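Local coordinates for protein trypanothione-dependent glyoxalase I (Leishmania major, PDB 2C21) that belongs to the glyoxalase/bleomycin resistance/dioxygenase superfamily and binds nickel at sites shared between its two subunits, at residues H74-V88 / F113-E127. Numbering follows the deposited sequence.
Sequences HDEAYGHIAIGVEDV and FVVDPDGYYIELLNE. With NI (nickel (II) ion), chain H.
H80 turns its ring into the slot between its own N and carbonyl carbon (chi1 56°), while E123 runs out extended with CG anti to the backbone N (chi1 -171°), and the two converge on one nickel. H80 NE2 and E123 OE1 each bind the metal at 2.2 Å, with ring and carboxylate planes 64° apart; a water joins them, and H11 and E62 of the second subunit complete the site. E123 CB lies over the H80 ring, and F113 turns its edge to that imidazole in a T-shaped pair, CE2 3.7 Å from H80 ND1. The two metal ligands sit on strands 78-85 and 121-126, parallel neighbours at one side of the four-stranded mixed sheet of a βαβββ module of this superfamily; strand 78-85, outermost within this chain, continues the sheet antiparallel into the second subunit. In the ladder, E123 N gives to I81 O at 2.9 Å, and I83 N meets E123 O at 2.8 Å almost head-on. I81, I83, I122 and L124 line the face away from the nickel. Ahead of both strands, H74 NE2 donates to D118 O at 2.6 Å, nearly straight but from above the carbonyl plane, while H74 CE1 points down on the centre of the Y120 ring.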
loop_
_atom_site.group_PDB
_atom_site.type_symbol
_atom_site.label_atom_id
_atom_site.label_comp_id
_atom_site.label_asym_id
_atom_site.label_seq_id
_atom_site.Cartn_x
_atom_site.Cartn_y
_atom_site.Cartn_z
ATOM N N HIS A 74 -5.808 -13.226 -8.945
ATOM C CA HIS A 74 -6.204 -12.030 -8.224
ATOM C C HIS A 74 -7.698 -12.016 -7.924
ATOM O O HIS A 74 -8.517 -12.456 -8.750
ATOM C CB HIS A 74 -5.827 -10.793 -9.011
ATOM C CG HIS A 74 -4.360 -10.684 -9.264
ATOM N ND1 HIS A 74 -3.498 -10.090 -8.372
ATOM C CD2 HIS A 74 -3.594 -11.147 -10.278
ATOM C CE1 HIS A 74 -2.266 -10.165 -8.840
ATOM N NE2 HIS A 74 -2.294 -10.804 -9.993
ATOM N N ASP A 75 -8.008 -11.513 -6.728
ATOM C CA ASP A 75 -9.359 -11.201 -6.305
ATOM C C ASP A 75 -9.710 -9.821 -6.835
ATOM O O ASP A 75 -8.866 -9.116 -7.391
ATOM C CB ASP A 75 -9.483 -11.217 -4.752
ATOM C CG ASP A 75 -8.548 -10.183 -4.036
ATOM O OD1 ASP A 75 -8.415 -9.038 -4.485
ATOM O OD2 ASP A 75 -7.931 -10.514 -2.992
ATOM N N GLU A 76 -10.960 -9.438 -6.642
ATOM C CA GLU A 76 -11.397 -8.084 -6.954
ATOM C C GLU A 76 -11.625 -7.301 -5.659
ATOM O O GLU A 76 -12.553 -6.498 -5.574
ATOM C CB GLU A 76 -12.641 -8.132 -7.823
ATOM C CG GLU A 76 -12.349 -8.809 -9.179
ATOM C CD GLU A 76 -13.334 -8.423 -10.273
ATOM O OE1 GLU A 76 -14.528 -8.768 -10.153
ATOM O OE2 GLU A 76 -12.898 -7.790 -11.261
ATOM N N ALA A 77 -10.755 -7.554 -4.666
ATOM C CA ALA A 77 -10.825 -6.910 -3.347
ATOM C C ALA A 77 -9.710 -5.875 -3.267
ATOM O O ALA A 77 -9.986 -4.671 -3.226
ATOM C CB ALA A 77 -10.718 -7.948 -2.216
ATOM N N TYR A 78 -8.463 -6.349 -3.264
ATOM C CA TYR A 78 -7.320 -5.472 -3.292
ATOM C C TYR A 78 -7.380 -4.597 -4.570
ATOM O O TYR A 78 -7.749 -5.070 -5.650
ATOM C CB TYR A 78 -5.999 -6.239 -3.216
ATOM C CG TYR A 78 -4.817 -5.358 -3.512
ATOM C CD1 TYR A 78 -4.408 -4.392 -2.599
ATOM C CD2 TYR A 78 -4.144 -5.445 -4.732
ATOM C CE1 TYR A 78 -3.335 -3.546 -2.877
ATOM C CE2 TYR A 78 -3.059 -4.600 -5.022
ATOM C CZ TYR A 78 -2.674 -3.656 -4.094
ATOM O OH TYR A 78 -1.618 -2.854 -4.375
ATOM N N GLY A 79 -7.027 -3.333 -4.420
ATOM C CA GLY A 79 -7.174 -2.353 -5.486
ATOM C C GLY A 79 -5.903 -2.150 -6.254
ATOM O O GLY A 79 -5.717 -2.707 -7.342
ATOM N N HIS A 80 -5.014 -1.361 -5.670
ATOM C CA HIS A 80 -3.773 -0.977 -6.319
ATOM C C HIS A 80 -2.898 -0.179 -5.369
ATOM O O HIS A 80 -3.330 0.178 -4.281
ATOM C CB HIS A 80 -4.056 -0.089 -7.530
ATOM C CG HIS A 80 -4.854 1.143 -7.206
ATOM N ND1 HIS A 80 -6.207 1.238 -7.442
ATOM C CD2 HIS A 80 -4.487 2.328 -6.666
ATOM C CE1 HIS A 80 -6.636 2.430 -7.063
ATOM N NE2 HIS A 80 -5.606 3.113 -6.594
ATOM N N ILE A 81 -1.680 0.103 -5.828
ATOM C CA ILE A 81 -0.873 1.192 -5.305
ATOM C C ILE A 81 -0.846 2.323 -6.355
ATOM O O ILE A 81 -0.913 2.073 -7.564
ATOM C CB ILE A 81 0.586 0.791 -4.945
ATOM C CG1 ILE A 81 1.352 0.290 -6.171
ATOM C CG2 ILE A 81 0.613 -0.227 -3.771
ATOM C CD1 ILE A 81 2.866 0.221 -5.966
ATOM N N ALA A 82 -0.768 3.554 -5.864
ATOM C CA ALA A 82 -0.728 4.735 -6.711
ATOM C C ALA A 82 0.607 5.402 -6.523
ATOM O O ALA A 82 1.096 5.522 -5.396
ATOM C CB ALA A 82 -1.842 5.683 -6.329
ATOM N N ILE A 83 1.181 5.846 -7.636
ATOM C CA ILE A 83 2.475 6.490 -7.647
ATOM C C ILE A 83 2.316 7.851 -8.322
ATOM O O ILE A 83 1.762 7.926 -9.404
ATOM C CB ILE A 83 3.507 5.615 -8.399
ATOM C CG1 ILE A 83 3.689 4.268 -7.652
ATOM C CG2 ILE A 83 4.841 6.371 -8.590
ATOM C CD1 ILE A 83 4.575 3.270 -8.381
ATOM N N GLY A 84 2.799 8.902 -7.656
ATOM C CA GLY A 84 2.811 10.249 -8.194
ATOM C C GLY A 84 4.021 10.516 -9.068
ATOM O O GLY A 84 5.174 10.336 -8.636
ATOM N N VAL A 85 3.765 10.973 -10.293
ATOM C CA VAL A 85 4.814 11.247 -11.260
ATOM C C VAL A 85 4.679 12.667 -11.822
ATOM O O VAL A 85 3.725 13.381 -11.497
ATOM C CB VAL A 85 4.815 10.197 -12.395
ATOM C CG1 VAL A 85 4.971 8.791 -11.807
ATOM C CG2 VAL A 85 3.542 10.285 -13.244
ATOM N N GLU A 86 5.648 13.067 -12.640
ATOM C CA GLU A 86 5.646 14.390 -13.269
ATOM C C GLU A 86 4.955 14.399 -14.632
ATOM O O GLU A 86 4.423 15.443 -15.068
ATOM C CB GLU A 86 7.081 14.906 -13.450
ATOM C CG GLU A 86 7.809 15.204 -12.142
ATOM C CD GLU A 86 9.131 15.923 -12.341
ATOM O OE1 GLU A 86 9.326 16.548 -13.407
ATOM O OE2 GLU A 86 9.976 15.868 -11.421
ATOM N N ASP A 87 5.023 13.254 -15.323
ATOM C CA ASP A 87 4.520 13.140 -16.695
ATOM C C ASP A 87 3.998 11.709 -16.895
ATOM O O ASP A 87 4.786 10.709 -17.068
ATOM C CB ASP A 87 5.607 13.488 -17.715
ATOM C CG ASP A 87 5.042 13.748 -19.105
ATOM O OD1 ASP A 87 3.956 13.195 -19.413
ATOM O OD2 ASP A 87 5.684 14.486 -19.884
ATOM N N VAL A 88 2.661 11.608 -16.848
ATOM C CA VAL A 88 2.011 10.319 -17.011
ATOM C C VAL A 88 2.120 9.830 -18.442
ATOM O O VAL A 88 2.441 8.664 -18.681
ATOM C CB VAL A 88 0.520 10.372 -16.593
ATOM C CG1 VAL A 88 -0.150 8.999 -16.767
ATOM C CG2 VAL A 88 0.395 10.853 -15.164
ATOM N N PHE A 113 -3.582 3.496 -15.750
ATOM C CA PHE A 113 -3.406 2.238 -15.045
ATOM C C PHE A 113 -2.550 1.320 -15.891
ATOM O O PHE A 113 -2.831 1.120 -17.072
ATOM C CB PHE A 113 -4.752 1.572 -14.755
ATOM C CG PHE A 113 -5.390 2.032 -13.484
ATOM C CD1 PHE A 113 -6.320 3.061 -13.491
ATOM C CD2 PHE A 113 -5.062 1.431 -12.268
ATOM C CE1 PHE A 113 -6.912 3.489 -12.309
ATOM C CE2 PHE A 113 -5.662 1.855 -11.072
ATOM C CZ PHE A 113 -6.583 2.885 -11.099
ATOM N N VAL A 114 -1.508 0.770 -15.264
ATOM C CA VAL A 114 -0.633 -0.221 -15.881
ATOM C C VAL A 114 -0.615 -1.493 -15.022
ATOM O O VAL A 114 -1.013 -1.470 -13.851
ATOM C CB VAL A 114 0.801 0.330 -16.090
ATOM C CG1 VAL A 114 0.748 1.666 -16.839
ATOM C CG2 VAL A 114 1.558 0.464 -14.762
ATOM N N VAL A 115 -0.156 -2.593 -15.612
ATOM C CA VAL A 115 -0.198 -3.894 -14.957
ATOM C C VAL A 115 1.214 -4.445 -14.781
ATOM O O VAL A 115 2.007 -4.448 -15.729
ATOM C CB VAL A 115 -1.076 -4.881 -15.753
ATOM C CG1 VAL A 115 -1.352 -6.140 -14.924
ATOM C CG2 VAL A 115 -2.390 -4.209 -16.156
ATOM N N ASP A 116 1.541 -4.887 -13.562
ATOM C CA ASP A 116 2.866 -5.402 -13.282
ATOM C C ASP A 116 2.971 -6.852 -13.760
ATOM O O ASP A 116 1.972 -7.431 -14.195
ATOM C CB ASP A 116 3.252 -5.164 -11.795
ATOM C CG ASP A 116 2.909 -6.310 -10.868
ATOM O OD1 ASP A 116 2.137 -7.234 -11.230
ATOM O OD2 ASP A 116 3.438 -6.258 -9.721
ATOM N N PRO A 117 4.188 -7.443 -13.718
ATOM C CA PRO A 117 4.357 -8.774 -14.315
ATOM C C PRO A 117 3.481 -9.893 -13.730
ATOM O O PRO A 117 3.233 -10.896 -14.421
ATOM C CB PRO A 117 5.843 -9.047 -14.117
ATOM C CG PRO A 117 6.454 -7.658 -14.084
ATOM C CD PRO A 117 5.469 -6.932 -13.211
ATOM N N ASP A 118 2.990 -9.705 -12.503
ATOM C CA ASP A 118 2.107 -10.684 -11.868
ATOM C C ASP A 118 0.618 -10.377 -12.005
ATOM O O ASP A 118 -0.205 -11.179 -11.559
ATOM C CB ASP A 118 2.438 -10.833 -10.382
ATOM C CG ASP A 118 3.772 -11.479 -10.151
ATOM O OD1 ASP A 118 3.865 -12.724 -10.224
ATOM O OD2 ASP A 118 4.738 -10.732 -9.910
ATOM N N GLY A 119 0.266 -9.240 -12.600
ATOM C CA GLY A 119 -1.131 -8.872 -12.781
ATOM C C GLY A 119 -1.693 -7.863 -11.785
ATOM O O GLY A 119 -2.895 -7.563 -11.808
ATOM N N TYR A 120 -0.850 -7.344 -10.901
ATOM C CA TYR A 120 -1.275 -6.295 -9.980
ATOM C C TYR A 120 -1.404 -4.981 -10.752
ATOM O O TYR A 120 -0.626 -4.710 -11.697
ATOM C CB TYR A 120 -0.267 -6.096 -8.837
ATOM C CG TYR A 120 -0.120 -7.275 -7.897
ATOM C CD1 TYR A 120 -1.028 -7.488 -6.864
ATOM C CD2 TYR A 120 0.938 -8.165 -8.038
ATOM C CE1 TYR A 120 -0.899 -8.584 -5.995
ATOM C CE2 TYR A 120 1.089 -9.257 -7.174
ATOM C CZ TYR A 120 0.165 -9.466 -6.155
ATOM O OH TYR A 120 0.314 -10.544 -5.306
ATOM N N TYR A 121 -2.358 -4.161 -10.324
ATOM C CA TYR A 121 -2.566 -2.847 -10.919
ATOM C C TYR A 121 -1.785 -1.743 -10.226
ATOM O O TYR A 121 -1.651 -1.715 -9.001
ATOM C CB TYR A 121 -4.053 -2.498 -10.911
ATOM C CG TYR A 121 -4.837 -3.333 -11.875
ATOM C CD1 TYR A 121 -5.606 -4.398 -11.440
ATOM C CD2 TYR A 121 -4.792 -3.072 -13.237
ATOM C CE1 TYR A 121 -6.344 -5.171 -12.354
ATOM C CE2 TYR A 121 -5.509 -3.837 -14.148
ATOM C CZ TYR A 121 -6.275 -4.881 -13.707
ATOM O OH TYR A 121 -6.977 -5.632 -14.627
ATOM N N ILE A 122 -1.240 -0.842 -11.036
ATOM C CA ILE A 122 -0.576 0.342 -10.524
ATOM C C ILE A 122 -1.226 1.573 -11.161
ATOM O O ILE A 122 -1.379 1.649 -12.389
ATOM C CB ILE A 122 0.922 0.297 -10.837
ATOM C CG1 ILE A 122 1.598 -0.794 -10.004
ATOM C CG2 ILE A 122 1.590 1.657 -10.578
ATOM C CD1 ILE A 122 2.663 -1.515 -10.737
ATOM N N GLU A 123 -1.607 2.528 -10.321
ATOM C CA GLU A 123 -2.180 3.782 -10.769
ATOM C C GLU A 123 -1.085 4.832 -10.851
ATOM O O GLU A 123 -0.418 5.109 -9.862
ATOM C CB GLU A 123 -3.269 4.252 -9.794
ATOM C CG GLU A 123 -4.085 5.445 -10.293
ATOM C CD GLU A 123 -5.188 5.822 -9.322
ATOM O OE1 GLU A 123 -4.953 5.802 -8.111
ATOM O OE2 GLU A 123 -6.293 6.143 -9.773
ATOM N N LEU A 124 -0.904 5.399 -12.043
ATOM C CA LEU A 124 0.025 6.480 -12.266
ATOM C C LEU A 124 -0.748 7.782 -12.269
ATOM O O LEU A 124 -1.707 7.940 -13.029
ATOM C CB LEU A 124 0.730 6.294 -13.608
ATOM C CG LEU A 124 1.497 4.976 -13.744
ATOM C CD1 LEU A 124 2.018 4.826 -15.172
ATOM C CD2 LEU A 124 2.632 4.935 -12.736
ATOM N N LEU A 125 -0.331 8.708 -11.418
ATOM C CA LEU A 125 -1.012 9.980 -11.257
ATOM C C LEU A 125 -0.062 11.145 -11.435
ATOM O O LEU A 125 1.056 11.125 -10.934
ATOM C CB LEU A 125 -1.620 10.083 -9.866
ATOM C CG LEU A 125 -2.724 9.084 -9.521
ATOM C CD1 LEU A 125 -3.128 9.299 -8.073
ATOM C CD2 LEU A 125 -3.919 9.246 -10.445
ATOM N N ASN A 126 -0.522 12.175 -12.130
ATOM C CA ASN A 126 0.209 13.432 -12.125
ATOM C C ASN A 126 0.119 14.025 -10.718
ATOM O O ASN A 126 -0.958 14.453 -10.280
ATOM C CB ASN A 126 -0.360 14.398 -13.155
ATOM C CG ASN A 126 0.478 15.645 -13.283
ATOM O OD1 ASN A 126 1.181 15.846 -14.284
ATOM N ND2 ASN A 126 0.437 16.482 -12.254
ATOM N N GLU A 127 1.242 14.043 -10.007
ATOM C CA GLU A 127 1.209 14.305 -8.569
ATOM C C GLU A 127 0.800 15.726 -8.272
ATOM O O GLU A 127 0.072 15.959 -7.302
ATOM C CB GLU A 127 2.553 14.011 -7.906
ATOM C CG GLU A 127 2.573 14.342 -6.424
ATOM C CD GLU A 127 3.844 13.884 -5.713
ATOM O OE1 GLU A 127 4.723 13.250 -6.347
ATOM O OE2 GLU A 127 3.961 14.161 -4.503
HETATM NI NI NI H . -6.108 5.252 -6.270
HETATM O O HOH W 1 -0.526 -3.126 -6.847
HETATM O O HOH W 2 -3.944 -5.055 -8.210
HETATM O O HOH W 3 -6.995 6.926 -6.668
#